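Local coordinates for protein AT5g51070/K3K7_27 (Arabidopsis thaliana, PDB 5GKM) that is the N-terminal domain of the Clp chaperone ClpD, whose full-length form probably binds and hydrolyses ATP as a partner of the Clp protease, at residues E24-L28 against G29-V33; T58-K61 against A62-A65; Y117-P120 against E121-A124; G143-M146 against N147-T150. All blocks are in the same frame, centred on the assembly; numbering follows the deposited sequence.

How the contacts relate
All four contacts are local, and each lies at an end of a helix in the all-helical Clp N-terminal domain. Contact 1 ends helix 12-27. Contacts 2, 3 and 4 open helices 59-71, 120-130 and 146-158. Contacts 1 and 2 touch directly: Glu24 OE1 meets Arg63 NE at 2.8 Å in a salt bridge, although their centres lie 15 Å apart. Contacts 3 and 4 come within about 5 Å at their nearest atoms without touching. Contact 1 lies across the chain's centre from both contact 3 and contact 4, with centres 22 and 24 Å away. No ligand or active site links them.

Contact 1: E24-L28 against G29-V33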
loop_
_atom_site.group_PDB
_atom_site.type_symbol
_atom_site.label_atom_id
_atom_site.label_comp_id
_atom_site.label_asym_id
_atom_site.label_seq_id
_atom_site.Cartn_x
_atom_site.Cartn_y
_atom_site.Cartn_z
ATOM N N GLU A 24 6.582 1.540 -8.246
ATOM C CA GLU A 24 6.816 0.136 -8.031
ATOM C C GLU A 24 6.092 -0.753 -9.026
ATOM O O GLU A 24 6.611 -1.720 -9.466
ATOM C CB GLU A 24 6.478 -0.290 -6.614
ATOM C CG GLU A 24 7.361 0.365 -5.574
ATOM C CD GLU A 24 8.806 -0.100 -5.583
ATOM O OE1 GLU A 24 9.080 -1.246 -5.738
ATOM O OE2 GLU A 24 9.657 0.730 -5.413
ATOM N N ALA A 25 4.863 -0.377 -9.316
ATOM C CA ALA A 25 4.074 -1.105 -10.274
ATOM C C ALA A 25 4.712 -1.010 -11.645
ATOM O O ALA A 25 4.816 -1.977 -12.322
ATOM C CB ALA A 25 2.630 -0.596 -10.308
ATOM N N LYS A 26 5.151 0.180 -11.991
ATOM C CA LYS A 26 5.776 0.360 -13.296
ATOM C C LYS A 26 7.014 -0.485 -13.409
ATOM O O LYS A 26 7.252 -1.114 -14.398
ATOM C CB LYS A 26 6.156 1.821 -13.500
ATOM C CG LYS A 26 6.616 2.155 -14.899
ATOM C CD LYS A 26 5.509 2.003 -15.914
ATOM C CE LYS A 26 5.989 2.135 -17.364
ATOM N NZ LYS A 26 5.048 1.546 -18.340
ATOM N N SER A 27 7.804 -0.465 -12.361
ATOM C CA SER A 27 9.049 -1.382 -12.411
ATOM C C SER A 27 8.866 -2.928 -12.724
ATOM O O SER A 27 9.656 -3.632 -13.223
ATOM C CB SER A 27 9.894 -1.185 -11.168
ATOM O OG SER A 27 9.229 -1.634 -9.986
ATOM N N LEU A 28 7.668 -3.308 -12.300
ATOM C CA LEU A 28 7.237 -4.678 -12.441
ATOM C C LEU A 28 6.605 -4.922 -13.792
ATOM O O LEU A 28 6.170 -5.997 -14.059
ATOM C CB LEU A 28 6.314 -5.133 -11.328
ATOM C CG LEU A 28 6.973 -5.198 -9.988
ATOM C CD1 LEU A 28 5.955 -5.111 -8.868
ATOM C CD2 LEU A 28 7.841 -6.399 -9.829
ATOM N N GLY A 29 6.566 -3.897 -14.607
ATOM C CA GLY A 29 5.943 -4.015 -15.897
ATOM C C GLY A 29 4.428 -3.938 -15.909
ATOM O O GLY A 29 3.806 -4.439 -16.762
ATOM N N LYS A 30 3.859 -3.270 -14.920
ATOM C CA LYS A 30 2.425 -3.113 -14.828
ATOM C C LYS A 30 1.902 -1.754 -15.309
ATOM O O LYS A 30 2.628 -0.848 -15.437
ATOM C CB LYS A 30 1.966 -3.371 -13.397
ATOM C CG LYS A 30 2.618 -4.556 -12.731
ATOM C CD LYS A 30 2.205 -5.864 -13.334
ATOM C CE LYS A 30 3.028 -7.002 -12.787
ATOM N NZ LYS A 30 2.618 -8.349 -13.232
ATOM N N ASP A 31 0.618 -1.681 -15.609
ATOM C CA ASP A 31 -0.024 -0.457 -16.010
ATOM C C ASP A 31 -1.190 0.002 -15.121
ATOM O O ASP A 31 -1.919 0.833 -15.499
ATOM C CB ASP A 31 -0.542 -0.569 -17.431
ATOM C CG ASP A 31 0.552 -0.856 -18.424
ATOM O OD1 ASP A 31 1.484 -0.063 -18.533
ATOM O OD2 ASP A 31 0.444 -1.886 -19.082
ATOM N N MET A 32 -1.296 -0.614 -13.966
ATOM C CA MET A 32 -2.258 -0.249 -12.979
ATOM C C MET A 32 -1.734 -0.674 -11.616
ATOM O O MET A 32 -1.135 -1.655 -11.507
ATOM C CB MET A 32 -3.547 -0.959 -13.291
ATOM C CG MET A 32 -4.588 -0.715 -12.274
ATOM S SD MET A 32 -6.170 -1.327 -12.807
ATOM C CE MET A 32 -6.734 0.202 -13.469
ATOM N N VAL A 33 -2.034 0.107 -10.603
ATOM C CA VAL A 33 -1.545 -0.179 -9.275
ATOM C C VAL A 33 -2.561 -1.043 -8.539
ATOM O O VAL A 33 -3.647 -0.649 -8.315
ATOM C CB VAL A 33 -1.439 1.123 -8.477
ATOM C CG1 VAL A 33 -0.995 0.851 -7.066
ATOM C CG2 VAL A 33 -0.471 2.063 -9.131
HETATM O O HOH W 1 4.838 -0.828 -17.199
HETATM O O HOH W 2 5.057 -8.033 -15.584
#
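Lys30 and Gly29 fold back on Ala25 and Lys26 in a local helix-ending contact, where helix 12-27 passes into the loop before helix 35-45. Two backbone bonds close the end. Lys30 N donates to Ala25 O at 3.1 Å, and Gly29 N to Lys26 O at 2.9 Å. Gly29 has a positive phi of 79°, a conformation that glycine takes readily.

The Lys30 side chain runs back along the turn. CG lies beside its own backbone N, and a bend at chi2 (-68°) carries the chain along Leu28. Its CG is 4.0 Å from Leu28 CB, and its CE is 3.5 Å from Leu28 O. The amine goes on to a salt bridge with Asp71 of helix 59-71. A water that donates to Leu28 O also receives a weak bond from Lys30 NZ.

On the exposed side, Lys26 and Asp31 form a long salt bridge, with NZ 3.9 Å from OD1. Another water accepts from Lys26 NZ and donates to Lys30 O. This second link ties the lysine to the loop backbone. Inside, Ala25 CB packs against Val33 CG2 at 4.3 Å, and Met93 touches both residues. The Leu28 side chain touches Val66 and Trp67 of helix 59-71. The positive-phi glycine and its paired backbone bonds make this a Schellman motif, the classic C-terminal cap of an alpha helix.

Contact 2: T58-K61 against A62-A65; sequences TIDK and AREA
Ile59 and Arg63, one turn apart, make the main side-chain contact at the start of helix 59-71. It is an aliphatic-on-guanidinium packing contact: Ile59 CG1 lies over the centre of one face of the Arg63 guanidinium, 3.5 Å from CZ. CG1 is placed there by chi1 of -171°, which turns it opposite the backbone N. The arginine chain is extended from CG to NE and brings its flat end across the isoleucine.

The charged contacts lie on the outer side. Asp60 OD1 comes to the guanidinium edge and forms a salt bridge with Arg63 NH1 at 3.2 Å. The hydrogen bond within it is weak, and the carboxylate and guanidinium planes are 57° apart. The stronger partner of Arg63 is Glu24 of helix 12-27, which takes NE. Lys61 and Glu64 lie side by side and point the same way, but NZ stays 5.1 Å from OE2. A water donates to Lys61 O and weakly to Glu64 OE1.

The backbone bonds are those of a regular alpha helix. Ala62 N donates to Thr58 O at 3.1 Å, and Arg63 N to Ile59 O at 2.8 Å. Thr58 is the N-cap residue, yet its side chain makes no capping bond.

Ile59 and Ala62 pack on helix 35-45 through Ile43, with Ala44 and Leu40 alongside. Ala65 faces Arg141 and Leu142 of helix 134-142.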
loop_
_atom_site.group_PDB
_atom_site.type_symbol
_atom_site.label_atom_id
_atom_site.label_comp_id
_atom_site.label_asym_id
_atom_site.label_seq_id
_atom_site.Cartn_x
_atom_site.Cartn_y
_atom_site.Cartn_z
ATOM N N THR A 58 11.908 -5.118 4.539
ATOM C CA THR A 58 12.587 -4.135 3.729
ATOM C C THR A 58 12.124 -4.239 2.306
ATOM O O THR A 58 11.658 -5.239 1.922
ATOM C CB THR A 58 14.138 -4.319 3.689
ATOM O OG1 THR A 58 14.472 -5.619 3.250
ATOM C CG2 THR A 58 14.714 -4.066 5.005
ATOM N N ILE A 59 12.309 -3.166 1.555
ATOM C CA ILE A 59 11.798 -3.073 0.213
ATOM C C ILE A 59 12.357 -4.123 -0.759
ATOM O O ILE A 59 11.628 -4.657 -1.531
ATOM C CB ILE A 59 11.908 -1.628 -0.315
ATOM C CG1 ILE A 59 11.192 -1.470 -1.633
ATOM C CG2 ILE A 59 13.351 -1.157 -0.416
ATOM C CD1 ILE A 59 9.707 -1.633 -1.571
ATOM N N ASP A 60 13.634 -4.425 -0.668
ATOM C CA ASP A 60 14.153 -5.414 -1.583
ATOM C C ASP A 60 13.577 -6.781 -1.437
ATOM O O ASP A 60 13.266 -7.438 -2.376
ATOM C CB ASP A 60 15.681 -5.416 -1.547
ATOM C CG ASP A 60 16.269 -4.179 -2.238
ATOM O OD1 ASP A 60 15.813 -3.774 -3.346
ATOM O OD2 ASP A 60 17.138 -3.573 -1.612
ATOM N N LYS A 61 13.427 -7.191 -0.210
ATOM C CA LYS A 61 12.788 -8.450 0.045
ATOM C C LYS A 61 11.347 -8.455 -0.403
ATOM O O LYS A 61 10.912 -9.366 -0.983
ATOM C CB LYS A 61 12.866 -8.798 1.527
ATOM C CG LYS A 61 14.253 -9.117 2.020
ATOM C CD LYS A 61 14.763 -10.407 1.437
ATOM C CE LYS A 61 16.015 -10.869 2.183
ATOM N NZ LYS A 61 17.174 -10.094 1.670
ATOM N N ALA A 62 10.654 -7.372 -0.116
ATOM C CA ALA A 62 9.278 -7.270 -0.536
ATOM C C ALA A 62 9.134 -7.310 -2.050
ATOM O O ALA A 62 8.321 -7.987 -2.530
ATOM C CB ALA A 62 8.613 -6.036 0.059
ATOM N N ARG A 63 9.995 -6.635 -2.758
ATOM C CA ARG A 63 9.969 -6.686 -4.207
ATOM C C ARG A 63 10.197 -8.093 -4.803
ATOM O O ARG A 63 9.505 -8.482 -5.680
ATOM C CB ARG A 63 11.025 -5.751 -4.780
ATOM C CG ARG A 63 10.747 -4.293 -4.605
ATOM C CD ARG A 63 11.930 -3.501 -5.160
ATOM N NE ARG A 63 11.702 -2.077 -5.127
ATOM C CZ ARG A 63 12.622 -1.200 -4.824
ATOM N NH1 ARG A 63 13.836 -1.627 -4.575
ATOM N NH2 ARG A 63 12.337 0.075 -4.755
ATOM N N GLU A 64 11.100 -8.854 -4.229
ATOM C CA GLU A 64 11.298 -10.229 -4.656
ATOM C C GLU A 64 10.078 -11.077 -4.495
ATOM O O GLU A 64 9.767 -11.877 -5.327
ATOM C CB GLU A 64 12.410 -10.876 -3.859
ATOM C CG GLU A 64 13.749 -10.300 -4.154
ATOM C CD GLU A 64 14.846 -10.724 -3.203
ATOM O OE1 GLU A 64 14.639 -11.669 -2.450
ATOM O OE2 GLU A 64 15.908 -10.088 -3.256
ATOM N N ALA A 65 9.402 -10.880 -3.385
ATOM C CA ALA A 65 8.243 -11.630 -3.126
ATOM C C ALA A 65 7.192 -11.330 -4.140
ATOM O O ALA A 65 6.543 -12.202 -4.603
ATOM C CB ALA A 65 7.728 -11.326 -1.730
HETATM O O HOH W 3 11.945 -11.889 -0.332
#

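Contact 3: Y117-P120 against E121-A124; sequences YIAP and EHIA
The His122 imidazole turns back over the start of its own helix and meets Ala119 edge-on. Ala119 N donates to His122 ND1 at 2.9 Å. The bond is nearly straight (171°), and the donor lies only 2° out of the ring plane. ND1 is therefore the acceptor. Chi1 of -64° sets CG beside the backbone N, which lets ND1 reach back to Ala119. The Tyr117 and His122 side chains cross at about a right angle, with CE1 of each 4.0 Å apart. Ile118 crosses His122 in the same way, its CG2 touching His122 CB.

Ala119 is the N-cap of helix 120-130, and Pro120 is the first residue of the helix. His122, at N3, accepts from the N-cap NH. This is half a capping box, since alanine has no side-chain acceptor to return the bond. Ala119 O accepts from Ile123 N at 3.3 Å.

Pro120 and Glu121 run side by side. A bend at chi2 brings Glu121 OE1 within 3.4 Å of Ala119 CB and close to Pro120 CD. Glu121 OE2 pairs with Arg156 and Arg13. On the buried side Ile118 CG2 packs 4.2 Å from Ile123 CG1, and Ala106 of helix 97-112 touches both isoleucines.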
loop_
_atom_site.group_PDB
_atom_site.type_symbol
_atom_site.label_atom_id
_atom_site.label_comp_id
_atom_site.label_asym_id
_atom_site.label_seq_id
_atom_site.Cartn_x
_atom_site.Cartn_y
_atom_site.Cartn_z
ATOM N N TYR A 117 -6.200 14.116 9.170
ATOM C CA TYR A 117 -5.357 13.740 8.060
ATOM C C TYR A 117 -5.453 12.258 7.779
ATOM O O TYR A 117 -5.841 11.547 8.604
ATOM C CB TYR A 117 -3.895 14.074 8.332
ATOM C CG TYR A 117 -3.318 13.518 9.630
ATOM C CD1 TYR A 117 -2.901 12.234 9.711
ATOM C CD2 TYR A 117 -3.193 14.303 10.772
ATOM C CE1 TYR A 117 -2.394 11.698 10.843
ATOM C CE2 TYR A 117 -2.653 13.799 11.908
ATOM C CZ TYR A 117 -2.271 12.488 11.958
ATOM O OH TYR A 117 -1.751 11.987 13.116
ATOM N N ILE A 118 -5.060 11.849 6.587
ATOM C CA ILE A 118 -4.928 10.445 6.247
ATOM C C ILE A 118 -3.437 10.209 6.067
ATOM O O ILE A 118 -2.830 10.757 5.213
ATOM C CB ILE A 118 -5.631 10.058 4.924
ATOM C CG1 ILE A 118 -7.138 10.123 5.023
ATOM C CG2 ILE A 118 -5.321 8.634 4.554
ATOM C CD1 ILE A 118 -7.727 11.464 4.782
ATOM N N ALA A 119 -2.890 9.426 6.958
ATOM C CA ALA A 119 -1.504 9.069 6.962
ATOM C C ALA A 119 -1.273 7.706 6.337
ATOM O O ALA A 119 -2.129 6.989 6.109
ATOM C CB ALA A 119 -0.930 9.119 8.367
ATOM N N PRO A 120 0.001 7.385 6.130
ATOM C CA PRO A 120 0.304 6.055 5.593
ATOM C C PRO A 120 -0.249 4.923 6.496
ATOM O O PRO A 120 -0.584 3.886 6.046
ATOM C CB PRO A 120 1.843 6.025 5.601
ATOM C CG PRO A 120 2.230 7.411 5.412
ATOM C CD PRO A 120 1.235 8.181 6.231
ATOM N N GLU A 121 -0.280 5.214 7.779
ATOM C CA GLU A 121 -0.746 4.245 8.732
ATOM C C GLU A 121 -2.233 3.925 8.536
ATOM O O GLU A 121 -2.628 2.848 8.692
ATOM C CB GLU A 121 -0.432 4.697 10.133
ATOM C CG GLU A 121 1.041 4.642 10.394
ATOM C CD GLU A 121 1.839 5.819 9.847
ATOM O OE1 GLU A 121 1.348 6.846 9.504
ATOM O OE2 GLU A 121 3.007 5.646 9.840
ATOM N N HIS A 122 -3.021 4.933 8.201
ATOM C CA HIS A 122 -4.399 4.717 7.866
ATOM C C HIS A 122 -4.544 3.887 6.618
ATOM O O HIS A 122 -5.417 3.103 6.513
ATOM C CB HIS A 122 -5.134 6.015 7.613
ATOM C CG HIS A 122 -5.229 6.923 8.815
ATOM N ND1 HIS A 122 -4.638 8.110 8.889
ATOM C CD2 HIS A 122 -5.886 6.754 9.995
ATOM C CE1 HIS A 122 -4.919 8.662 10.051
ATOM N NE2 HIS A 122 -5.669 7.829 10.727
ATOM N N ILE A 123 -3.696 4.157 5.638
ATOM C CA ILE A 123 -3.673 3.364 4.422
ATOM C C ILE A 123 -3.303 1.917 4.706
ATOM O O ILE A 123 -3.848 1.048 4.161
ATOM C CB ILE A 123 -2.743 3.939 3.311
ATOM C CG1 ILE A 123 -3.178 5.370 2.978
ATOM C CG2 ILE A 123 -2.721 3.004 2.105
ATOM C CD1 ILE A 123 -2.232 6.147 2.088
ATOM N N ALA A 124 -2.339 1.728 5.581
ATOM C CA ALA A 124 -1.988 0.366 5.950
ATOM C C ALA A 124 -3.139 -0.386 6.629
ATOM O O ALA A 124 -3.354 -1.496 6.355
ATOM C CB ALA A 124 -0.752 0.344 6.843
#

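Contact 4: G143-M146 against N147-T150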
loop_
_atom_site.group_PDB
_atom_site.type_symbol
_atom_site.label_atom_id
_atom_site.label_comp_id
_atom_site.label_asym_id
_atom_site.label_seq_id
_atom_site.Cartn_x
_atom_site.Cartn_y
_atom_site.Cartn_z
ATOM N N GLY A 143 6.845 -14.139 5.760
ATOM C CA GLY A 143 6.800 -14.630 7.120
ATOM C C GLY A 143 6.307 -13.660 8.176
ATOM O O GLY A 143 6.610 -13.784 9.330
ATOM N N ALA A 144 5.492 -12.709 7.748
ATOM C CA ALA A 144 5.052 -11.631 8.612
ATOM C C ALA A 144 3.613 -11.858 9.021
ATOM O O ALA A 144 2.898 -12.536 8.372
ATOM C CB ALA A 144 5.194 -10.295 7.914
ATOM N N ASN A 145 3.218 -11.252 10.118
ATOM C CA ASN A 145 1.846 -11.394 10.594
ATOM C C ASN A 145 1.085 -10.111 10.385
ATOM O O ASN A 145 1.347 -9.182 11.004
ATOM C CB ASN A 145 1.908 -11.713 12.085
ATOM C CG ASN A 145 0.550 -11.959 12.723
ATOM O OD1 ASN A 145 -0.418 -11.333 12.451
ATOM N ND2 ASN A 145 0.543 -12.878 13.632
ATOM N N MET A 146 0.113 -10.169 9.493
ATOM C CA MET A 146 -0.575 -9.016 9.045
ATOM C C MET A 146 -1.320 -8.298 10.170
ATOM O O MET A 146 -1.334 -7.138 10.215
ATOM C CB MET A 146 -1.543 -9.372 7.942
ATOM C CG MET A 146 -2.237 -8.167 7.392
ATOM S SD MET A 146 -2.880 -8.502 5.738
ATOM C CE MET A 146 -4.346 -9.320 6.203
ATOM N N ASN A 147 -1.939 -9.034 11.043
ATOM C CA ASN A 147 -2.660 -8.399 12.137
ATOM C C ASN A 147 -1.774 -7.638 13.114
ATOM O O ASN A 147 -2.151 -6.626 13.611
ATOM C CB ASN A 147 -3.599 -9.384 12.788
ATOM C CG ASN A 147 -4.670 -9.892 11.818
ATOM O OD1 ASN A 147 -5.101 -9.196 10.920
ATOM N ND2 ASN A 147 -5.045 -11.087 11.986
ATOM N N LEU A 148 -0.582 -8.165 13.346
ATOM C CA LEU A 148 0.416 -7.453 14.124
ATOM C C LEU A 148 0.873 -6.158 13.455
ATOM O O LEU A 148 1.130 -5.217 14.092
ATOM C CB LEU A 148 1.640 -8.304 14.456
ATOM C CG LEU A 148 1.478 -9.330 15.566
ATOM C CD1 LEU A 148 2.718 -10.200 15.699
ATOM C CD2 LEU A 148 1.195 -8.609 16.862
ATOM N N LEU A 149 1.009 -6.200 12.151
ATOM C CA LEU A 149 1.302 -4.974 11.427
ATOM C C LEU A 149 0.180 -3.940 11.499
ATOM O O LEU A 149 0.442 -2.811 11.647
ATOM C CB LEU A 149 1.671 -5.243 9.963
ATOM C CG LEU A 149 2.881 -6.080 9.656
ATOM C CD1 LEU A 149 3.106 -6.174 8.172
ATOM C CD2 LEU A 149 4.088 -5.422 10.202
ATOM N N THR A 150 -1.061 -4.389 11.406
ATOM C CA THR A 150 -2.164 -3.463 11.550
ATOM C C THR A 150 -2.158 -2.802 12.933
ATOM O O THR A 150 -2.358 -1.649 13.078
ATOM C CB THR A 150 -3.508 -4.181 11.378
ATOM O OG1 THR A 150 -3.517 -4.906 10.171
ATOM C CG2 THR A 150 -4.706 -3.196 11.426
#
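Asn145 caps helix 146-158 by bonding to Leu148, three residues on. This is an N-cap, with asparagine as the capping residue. Asn145 OD1 accepts from Leu148 N at 3.3 Å, and the N-H points to it with an angle of 163°. The donor stands above the amide carbonyl plane, 55° out of it. The same oxygen also lies 3.1 Å from Asn147 N.

The Asn145 and Leu148 side chains cross at a slant. Asn145 CG is 4.0 Å from Leu148 CG, and the amide ND2 is as close to Leu148 CD1. The leucine thus packs against the group that caps its own NH. Chi1 of Asn145 (-177°) places CG away from its backbone N and beside the carbonyl carbon, which directs the amide to the first turn.

The backbone oxygens continue the helix. Asn145 O accepts from Leu149 N at 3.2 Å, and Met146 O from Thr150 N at 3.0 Å. Asn145 thus accepts from Leu148 N with its side chain and from Leu149 N with its main chain.

Further out, Gly143 ends helix 134-142 in a Schellman motif, with a positive phi. One loop residue, Ala144, then leads to the cap. Ala144, Met146 and Leu149 all touch Leu139 of that helix. Phe128 of helix 120-130 meets Met146, Leu149 and Thr150, so the first turn touches both helices. On its inner side, Leu149 CG rests 3.7 Å from Asn145 O.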